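Local coordinates for protein manganese lipoxygenase (Gaeumannomyces graminis, PDB 5FX8) that oxygenates linoleic and alpha-linolenic acids at a catalytic manganese centre, giving 11S- and 13R-hydroperoxy fatty acids, at residues L214-Y219 and A233-F238; M277-D282 and P494-A499. One frame throughout, in Å; residues are numbered along the deposited sequence.

Contact 1: L214-Y219 and A233-F238; sequences LVDHSY and ACQGLF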
ATOM      1  N   LEU A 214       7.037 -27.609   1.403  1.00 13.88           N
ATOM      2  CA  LEU A 214       8.362 -27.019   1.512  1.00 12.01           C
ATOM      3  C   LEU A 214       8.309 -25.536   1.218  1.00 11.83           C
ATOM      4  O   LEU A 214       7.644 -25.119   0.277  1.00 16.41           O
ATOM      5  CB  LEU A 214       9.334 -27.668   0.536  1.00 12.39           C
ATOM      6  CG  LEU A 214      10.711 -27.017   0.392  1.00 14.56           C
ATOM      7  CD1 LEU A 214      11.456 -27.027   1.695  1.00 11.75           C
ATOM      8  CD2 LEU A 214      11.496 -27.763  -0.619  1.00 15.74           C
ATOM      9  N   VAL A 215       9.024 -24.746   2.006  1.00 11.31           N
ATOM     10  CA  VAL A 215       9.382 -23.382   1.650  1.00 10.42           C
ATOM     11  C   VAL A 215      10.891 -23.326   1.502  1.00 11.48           C
ATOM     12  O   VAL A 215      11.621 -23.634   2.446  1.00 13.02           O
ATOM     13  CB  VAL A 215       8.914 -22.378   2.700  1.00 11.42           C
ATOM     14  CG1 VAL A 215       9.390 -20.977   2.335  1.00 11.65           C
ATOM     15  CG2 VAL A 215       7.437 -22.432   2.809  1.00 13.63           C
ATOM     16  N   ASP A 216      11.362 -22.911   0.340  1.00 12.39           N
ATOM     17  CA  ASP A 216      12.787 -22.950   0.018  1.00 12.89           C
ATOM     18  C   ASP A 216      13.309 -21.528  -0.142  1.00 12.04           C
ATOM     19  O   ASP A 216      13.230 -20.963  -1.230  1.00 17.54           O
ATOM     20  CB  ASP A 216      13.030 -23.768  -1.256  1.00 11.52           C
ATOM     21  CG  ASP A 216      14.482 -24.190  -1.421  1.00 13.65           C
ATOM     22  OD1 ASP A 216      15.353 -23.548  -0.846  1.00 14.81           O
ATOM     23  OD2 ASP A 216      14.772 -25.171  -2.119  1.00 14.44           O
ATOM     24  N   HIS A 217      13.882 -20.948   0.906  1.00 11.68           N
ATOM     25  CA  HIS A 217      14.593 -19.684   0.762  1.00 12.31           C
ATOM     26  C   HIS A 217      16.101 -19.861   0.662  1.00 13.80           C
ATOM     27  O   HIS A 217      16.840 -18.934   0.970  1.00 15.88           O
ATOM     28  CB  HIS A 217      14.278 -18.746   1.920  1.00 12.16           C
ATOM     29  CG  HIS A 217      12.864 -18.294   1.943  1.00 11.25           C
ATOM     30  ND1 HIS A 217      12.169 -18.004   0.799  1.00 11.49           N
ATOM     31  CD2 HIS A 217      11.995 -18.133   2.963  1.00 11.39           C
ATOM     32  CE1 HIS A 217      10.936 -17.660   1.111  1.00 12.16           C
ATOM     33  NE2 HIS A 217      10.803 -17.735   2.419  1.00 11.93           N
ATOM     34  N   SER A 218      16.573 -21.025   0.233  1.00 13.64           N
ATOM     35  CA  SER A 218      17.995 -21.297   0.261  1.00 13.44           C
ATOM     36  C   SER A 218      18.759 -20.500  -0.785  1.00 14.16           C
ATOM     37  O   SER A 218      19.970 -20.354  -0.659  1.00 12.98           O
ATOM     38  CB  SER A 218      18.225 -22.778   0.058  1.00 12.52           C
ATOM     39  OG  SER A 218      17.731 -23.136  -1.213  1.00 14.02           O
ATOM     40  N   TYR A 219      18.087 -19.993  -1.814  1.00 13.43           N
ATOM     41  CA  TYR A 219      18.741 -19.142  -2.798  1.00 12.89           C
ATOM     42  C   TYR A 219      19.369 -17.900  -2.167  1.00 13.60           C
ATOM     43  O   TYR A 219      20.282 -17.320  -2.755  1.00 13.50           O
ATOM     44  CB  TYR A 219      17.729 -18.736  -3.881  1.00 14.58           C
ATOM     45  CG  TYR A 219      18.339 -18.090  -5.098  1.00 17.31           C
ATOM     46  CD1 TYR A 219      18.820 -18.860  -6.145  1.00 18.82           C
ATOM     47  CD2 TYR A 219      18.435 -16.701  -5.208  1.00 18.17           C
ATOM     48  CE1 TYR A 219      19.390 -18.286  -7.260  1.00 20.53           C
ATOM     49  CE2 TYR A 219      19.014 -16.106  -6.323  1.00 17.61           C
ATOM     50  CZ  TYR A 219      19.494 -16.907  -7.352  1.00 26.48           C
ATOM     51  OH  TYR A 219      20.075 -16.338  -8.479  1.00 26.69           O
ATOM     52  N   ALA A 233      19.554 -18.835   5.237  1.00 14.27           N
ATOM     53  CA  ALA A 233      18.933 -19.138   3.955  1.00 15.39           C
ATOM     54  C   ALA A 233      17.996 -20.331   4.192  1.00 16.76           C
ATOM     55  O   ALA A 233      18.200 -21.454   3.739  1.00 16.82           O
ATOM     56  CB  ALA A 233      19.977 -19.408   2.876  1.00 13.45           C
ATOM     57  N   CYS A 234      16.929 -20.086   4.940  1.00 13.72           N
ATOM     58  CA  CYS A 234      16.180 -21.182   5.534  1.00 14.21           C
ATOM     59  C   CYS A 234      15.375 -21.960   4.507  1.00 14.30           C
ATOM     60  O   CYS A 234      14.835 -21.409   3.547  1.00 18.71           O
ATOM     61  CB  CYS A 234      15.247 -20.662   6.610  1.00 13.00           C
ATOM     62  SG  CYS A 234      16.131 -20.155   8.063  1.00 21.25           S
ATOM     63  N   GLN A 235      15.325 -23.260   4.707  1.00 16.33           N
ATOM     64  CA  GLN A 235      14.334 -24.116   4.096  1.00 12.85           C
ATOM     65  C   GLN A 235      13.438 -24.560   5.228  1.00 14.53           C
ATOM     66  O   GLN A 235      13.928 -25.031   6.251  1.00 14.95           O
ATOM     67  CB  GLN A 235      14.968 -25.318   3.416  1.00 13.93           C
ATOM     68  CG  GLN A 235      15.850 -24.980   2.282  1.00 16.18           C
ATOM     69  CD  GLN A 235      16.420 -26.206   1.663  1.00 16.40           C
ATOM     70  OE1 GLN A 235      16.233 -26.455   0.475  1.00 16.25           O
ATOM     71  NE2 GLN A 235      17.113 -26.998   2.456  1.00 16.19           N
ATOM     72  N   GLY A 236      12.135 -24.377   5.062  1.00 14.19           N
ATOM     73  CA  GLY A 236      11.159 -24.803   6.041  1.00 12.76           C
ATOM     74  C   GLY A 236      10.373 -25.981   5.493  1.00 12.63           C
ATOM     75  O   GLY A 236       9.900 -25.947   4.356  1.00 16.95           O
ATOM     76  N   LEU A 237      10.261 -27.018   6.312  1.00 13.78           N
ATOM     77  CA  LEU A 237       9.482 -28.201   5.998  1.00 12.04           C
ATOM     78  C   LEU A 237       8.224 -28.186   6.848  1.00 12.87           C
ATOM     79  O   LEU A 237       8.293 -28.008   8.068  1.00 12.68           O
ATOM     80  CB  LEU A 237      10.288 -29.454   6.268  1.00 14.96           C
ATOM     81  CG  LEU A 237       9.933 -30.735   5.551  1.00 16.96           C
ATOM     82  CD1 LEU A 237       9.937 -30.518   4.077  1.00 14.25           C
ATOM     83  CD2 LEU A 237      11.000 -31.724   5.926  1.00 17.95           C
ATOM     84  N   PHE A 238       7.076 -28.341   6.195  1.00 13.06           N
ATOM     85  CA  PHE A 238       5.794 -28.327   6.865  1.00 12.84           C
ATOM     86  C   PHE A 238       5.036 -29.597   6.520  1.00 13.32           C
ATOM     87  O   PHE A 238       5.323 -30.254   5.526  1.00 13.33           O
ATOM     88  CB  PHE A 238       5.008 -27.108   6.477  1.00 10.73           C
ATOM     89  CG  PHE A 238       5.721 -25.837   6.730  1.00 10.76           C
ATOM     90  CD1 PHE A 238       6.651 -25.354   5.834  1.00 10.83           C
ATOM     91  CD2 PHE A 238       5.438 -25.099   7.853  1.00 11.53           C
ATOM     92  CE1 PHE A 238       7.288 -24.179   6.072  1.00 13.01           C
ATOM     93  CE2 PHE A 238       6.071 -23.929   8.095  1.00 12.72           C
ATOM     94  CZ  PHE A 238       6.997 -23.462   7.213  1.00 13.10           C
TER
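Strands 214-216 and 235-238 run antiparallel, 174° between their directions and 4.7 Å between axes, with Val215 and Gly236 as the hydrogen-bonded pair. Val215 N reaches Gly236 O at 2.8 Å and Gly236 N returns to Val215 O. Past the end of strand 214-216 the pairing is prolonged by His217 N, 2.8 Å from Cys234 O. Leu214 and Leu237, and Asp216 and Gln235, form the non-hydrogen-bonded pairs, their side chains on one face. There Leu214 CD1 leans toward Gly236 O. The Asp216 and Gln235 side chains run alongside each other, carboxylate and amide planes 56° apart. Asp216 OD1 accepts from Ser218 N at 3.0 Å, an Asx turn where strand 214-216 ends, and Ser218 CB packs on Gln235 CG. On the other face Val215 CG2, anti to the carbonyl carbon, comes to 3.7 Å from Phe238 CE1. Val215 CG1, anti to the backbone N (chi1 176°), instead sits 3.5 Å above one face of the His217 ring, offset toward its rim. His217 NE2 is hydrogen-bonded to Asp282 on helix 268-305, and Phe278 and Tyr285 of that helix meet the same ring. The chemistry is thus divided by face: on one, Asp216 takes part in the turn at the strand end, whereas the other brings Val215 and Phe238 together with an imidazole whose NE2 is satisfied by a carboxylate of the helix.

Contact 2: M277-D282 and P494-A499; sequences MFNNND and PLHPAA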
ATOM      1  N   MET A 277      14.449 -16.628  12.113  1.00 14.07           N
ATOM      2  CA  MET A 277      15.315 -16.575  10.940  1.00 15.43           C
ATOM      3  C   MET A 277      14.532 -16.857   9.662  1.00 14.84           C
ATOM      4  O   MET A 277      14.713 -16.176   8.637  1.00 22.14           O
ATOM      5  CB  MET A 277      16.474 -17.553  11.099  1.00 15.27           C
ATOM      6  CG  MET A 277      17.363 -17.208  12.244  1.00 16.44           C
ATOM      7  SD  MET A 277      18.830 -18.244  12.370  1.00 35.95           S
ATOM      8  CE  MET A 277      18.197 -19.756  13.053  1.00 16.73           C
ATOM      9  N   PHE A 278      13.653 -17.853   9.705  1.00 14.27           N
ATOM     10  CA  PHE A 278      12.803 -18.112   8.555  1.00 12.59           C
ATOM     11  C   PHE A 278      11.933 -16.910   8.239  1.00 11.77           C
ATOM     12  O   PHE A 278      11.720 -16.595   7.074  1.00 19.49           O
ATOM     13  CB  PHE A 278      11.947 -19.349   8.793  1.00 11.91           C
ATOM     14  CG  PHE A 278      11.002 -19.672   7.664  1.00 12.95           C
ATOM     15  CD1 PHE A 278       9.762 -19.064   7.571  1.00 10.36           C
ATOM     16  CD2 PHE A 278      11.333 -20.632   6.728  1.00 13.76           C
ATOM     17  CE1 PHE A 278       8.906 -19.375   6.574  1.00 10.00           C
ATOM     18  CE2 PHE A 278      10.467 -20.950   5.718  1.00 11.28           C
ATOM     19  CZ  PHE A 278       9.243 -20.304   5.647  1.00 11.23           C
ATOM     20  N   ASN A 279      11.410 -16.229   9.248  1.00 17.41           N
ATOM     21  CA  ASN A 279      10.546 -15.102   8.935  1.00 11.28           C
ATOM     22  C   ASN A 279      11.325 -13.957   8.293  1.00 12.52           C
ATOM     23  O   ASN A 279      10.771 -13.189   7.499  1.00 11.11           O
ATOM     24  CB  ASN A 279       9.835 -14.646  10.188  1.00 11.66           C
ATOM     25  CG  ASN A 279       8.736 -15.594  10.593  1.00 13.84           C
ATOM     26  OD1 ASN A 279       8.204 -16.323   9.779  1.00 16.91           O
ATOM     27  ND2 ASN A 279       8.393 -15.587  11.859  1.00 15.34           N
ATOM     28  N   ASN A 280      12.604 -13.842   8.637  1.00 12.48           N
ATOM     29  CA  ASN A 280      13.494 -12.888   8.008  1.00 10.93           C
ATOM     30  C   ASN A 280      13.692 -13.214   6.535  1.00 14.19           C
ATOM     31  O   ASN A 280      13.636 -12.327   5.664  1.00 12.32           O
ATOM     32  CB  ASN A 280      14.811 -12.929   8.769  1.00 13.79           C
ATOM     33  CG  ASN A 280      15.815 -11.973   8.247  1.00 11.64           C
ATOM     34  OD1 ASN A 280      16.763 -12.351   7.582  1.00 12.68           O
ATOM     35  ND2 ASN A 280      15.621 -10.721   8.553  1.00 13.25           N
ATOM     36  N   ASN A 281      13.928 -14.489   6.236  1.00 11.27           N
ATOM     37  CA  ASN A 281      14.083 -14.867   4.841  1.00 11.81           C
ATOM     38  C   ASN A 281      12.778 -14.707   4.062  1.00 11.03           C
ATOM     39  O   ASN A 281      12.786 -14.280   2.904  1.00 17.48           O
ATOM     40  CB  ASN A 281      14.604 -16.292   4.752  1.00 11.15           C
ATOM     41  CG  ASN A 281      15.973 -16.438   5.340  1.00 13.40           C
ATOM     42  OD1 ASN A 281      16.254 -17.383   6.068  1.00 19.37           O
ATOM     43  ND2 ASN A 281      16.846 -15.497   5.027  1.00 13.18           N
ATOM     44  N   ASP A 282      11.651 -15.025   4.690  1.00 10.51           N
ATOM     45  CA  ASP A 282      10.355 -14.896   4.047  1.00 10.18           C
ATOM     46  C   ASP A 282       9.996 -13.438   3.799  1.00 10.52           C
ATOM     47  O   ASP A 282       9.408 -13.113   2.764  1.00 10.23           O
ATOM     48  CB  ASP A 282       9.294 -15.585   4.899  1.00 10.06           C
ATOM     49  CG  ASP A 282       8.042 -15.876   4.129  1.00 11.30           C
ATOM     50  OD1 ASP A 282       8.104 -16.718   3.215  1.00 10.64           O
ATOM     51  OD2 ASP A 282       7.002 -15.247   4.426  1.00 15.63           O
ATOM     52  N   PRO A 494       8.082  -9.268  17.456  1.00 15.86           N
ATOM     53  CA  PRO A 494       9.466  -9.657  17.237  1.00 15.24           C
ATOM     54  C   PRO A 494       9.636 -10.812  16.308  1.00 15.37           C
ATOM     55  O   PRO A 494      10.760 -11.140  15.970  1.00 15.16           O
ATOM     56  CB  PRO A 494       9.904 -10.055  18.630  1.00 18.57           C
ATOM     57  CG  PRO A 494       8.699 -10.649  19.183  1.00 18.23           C
ATOM     58  CD  PRO A 494       7.572  -9.818  18.712  1.00 15.54           C
ATOM     59  N   LEU A 495       8.529 -11.437  15.915  1.00 15.39           N
ATOM     60  CA  LEU A 495       8.613 -12.638  15.097  1.00 14.23           C
ATOM     61  C   LEU A 495       9.117 -12.370  13.686  1.00 18.80           C
ATOM     62  O   LEU A 495       9.629 -13.289  13.045  1.00 20.31           O
ATOM     63  CB  LEU A 495       7.248 -13.325  15.045  1.00 16.75           C
ATOM     64  CG  LEU A 495       7.181 -14.605  15.893  1.00 20.31           C
ATOM     65  CD1 LEU A 495       8.089 -15.627  15.314  1.00 14.87           C
ATOM     66  CD2 LEU A 495       7.592 -14.368  17.332  1.00 16.54           C
ATOM     67  N   HIS A 496       9.000 -11.150  13.181  1.00 13.43           N
ATOM     68  CA  HIS A 496       9.340 -10.847  11.795  1.00 12.75           C
ATOM     69  C   HIS A 496      10.277  -9.660  11.669  1.00 11.85           C
ATOM     70  O   HIS A 496       9.854  -8.578  11.248  1.00 17.53           O
ATOM     71  CB  HIS A 496       8.090 -10.536  10.987  1.00 14.87           C
ATOM     72  CG  HIS A 496       7.056 -11.606  11.033  1.00 14.95           C
ATOM     73  ND1 HIS A 496       5.998 -11.573  11.910  1.00 18.56           N
ATOM     74  CD2 HIS A 496       6.903 -12.727  10.293  1.00 16.69           C
ATOM     75  CE1 HIS A 496       5.238 -12.631  11.709  1.00 14.58           C
ATOM     76  NE2 HIS A 496       5.766 -13.348  10.735  1.00 20.00           N
ATOM     77  N   PRO A 497      11.562  -9.836  11.958  1.00 11.22           N
ATOM     78  CA  PRO A 497      12.506  -8.717  11.847  1.00 11.41           C
ATOM     79  C   PRO A 497      13.078  -8.533  10.449  1.00 11.66           C
ATOM     80  O   PRO A 497      13.429  -9.486   9.753  1.00 11.55           O
ATOM     81  CB  PRO A 497      13.607  -9.110  12.833  1.00 11.52           C
ATOM     82  CG  PRO A 497      13.615 -10.559  12.797  1.00 14.65           C
ATOM     83  CD  PRO A 497      12.200 -11.033  12.515  1.00 13.23           C
ATOM     84  N   ALA A 498      13.165  -7.273  10.034  1.00 10.45           N
ATOM     85  CA  ALA A 498      13.784  -6.973   8.754  1.00 10.85           C
ATOM     86  C   ALA A 498      15.250  -7.392   8.710  1.00 12.93           C
ATOM     87  O   ALA A 498      15.750  -7.773   7.655  1.00 12.41           O
ATOM     88  CB  ALA A 498      13.657  -5.494   8.462  1.00 11.06           C
ATOM     89  N   ALA A 499      15.951  -7.353   9.837  1.00 13.27           N
ATOM     90  CA  ALA A 499      17.340  -7.766   9.867  1.00 13.12           C
ATOM     91  C   ALA A 499      17.627  -8.543  11.142  1.00 16.91           C
ATOM     92  O   ALA A 499      16.952  -8.370  12.155  1.00 14.34           O
ATOM     93  CB  ALA A 499      18.278  -6.556   9.777  1.00 13.20           C
TER
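Asn280 ND2 is held by two successive carbonyls of the loop 494-499: Pro497 O at 2.8 Å, with a fairly straight N-H...O angle of 161°, and Ala498 O at 3.1 Å in a weak, bent bond. Pro497 O lies in the plane of the amide, while the donor stands tilted from the plane of the carbonyl. Asn280 reaches these oxygens because its CG stands anti to the backbone N (chi1 -179°), which carries the amide away from the helix. One residue earlier Asn279 points toward the loop and gives ND2 to Leu495 O at 2.9 Å. Leu495 O too lies near the plane of its partner amide, yet the donor comes from above the carbonyl plane. The two amides therefore bind two carbonyls of an irregular segment firmly and a third, that of Ala498, weakly. Around the Asn279 bond, Leu495 CD1 lies close to ND2, and His496 CD2 approaches CG, amide and imidazole planes 31° apart. That imidazole is fixed through both nitrogens, ND1 to Val492 O and NE2 to Glu167, which holds its rotation beside Asn279. Leu495 and Pro497 rest on Ile276 of the same helix, so apolar contacts flank the amide bonds, while Gln532 binds the loop through His496 O and Ala498 N. These bonds join the loop between helices 485-490 and 526-539 to the long helix 268-305, the helix of the lipoxygenase fold that also carries the manganese ligands His290 and His294.

Overall arrangement
Helix 268-305 is the shared element: it contributes segment 277-282 to contact 2 and also underlies contact 1, whose strands belong to a small antiparallel sheet. The centres of the two contacts are 13 Å apart. Besides the His217-Asp282 bond, they touch where Cys234 N meets Asn281 OD1 at 3.0 Å, probably a hydrogen bond, and where Val215 packs on Phe278. Different residues of the helix thus serve sheet and loop. Both contacts are largely buried, although contact 1 has an exposed residue, Asp216. Regular backbone pairing dominates contact 1; in contact 2 side-chain amides bind carbonyls of a coil, where the side chain of Ala498 lies about 12 Å from that of the manganese ligand Asn482.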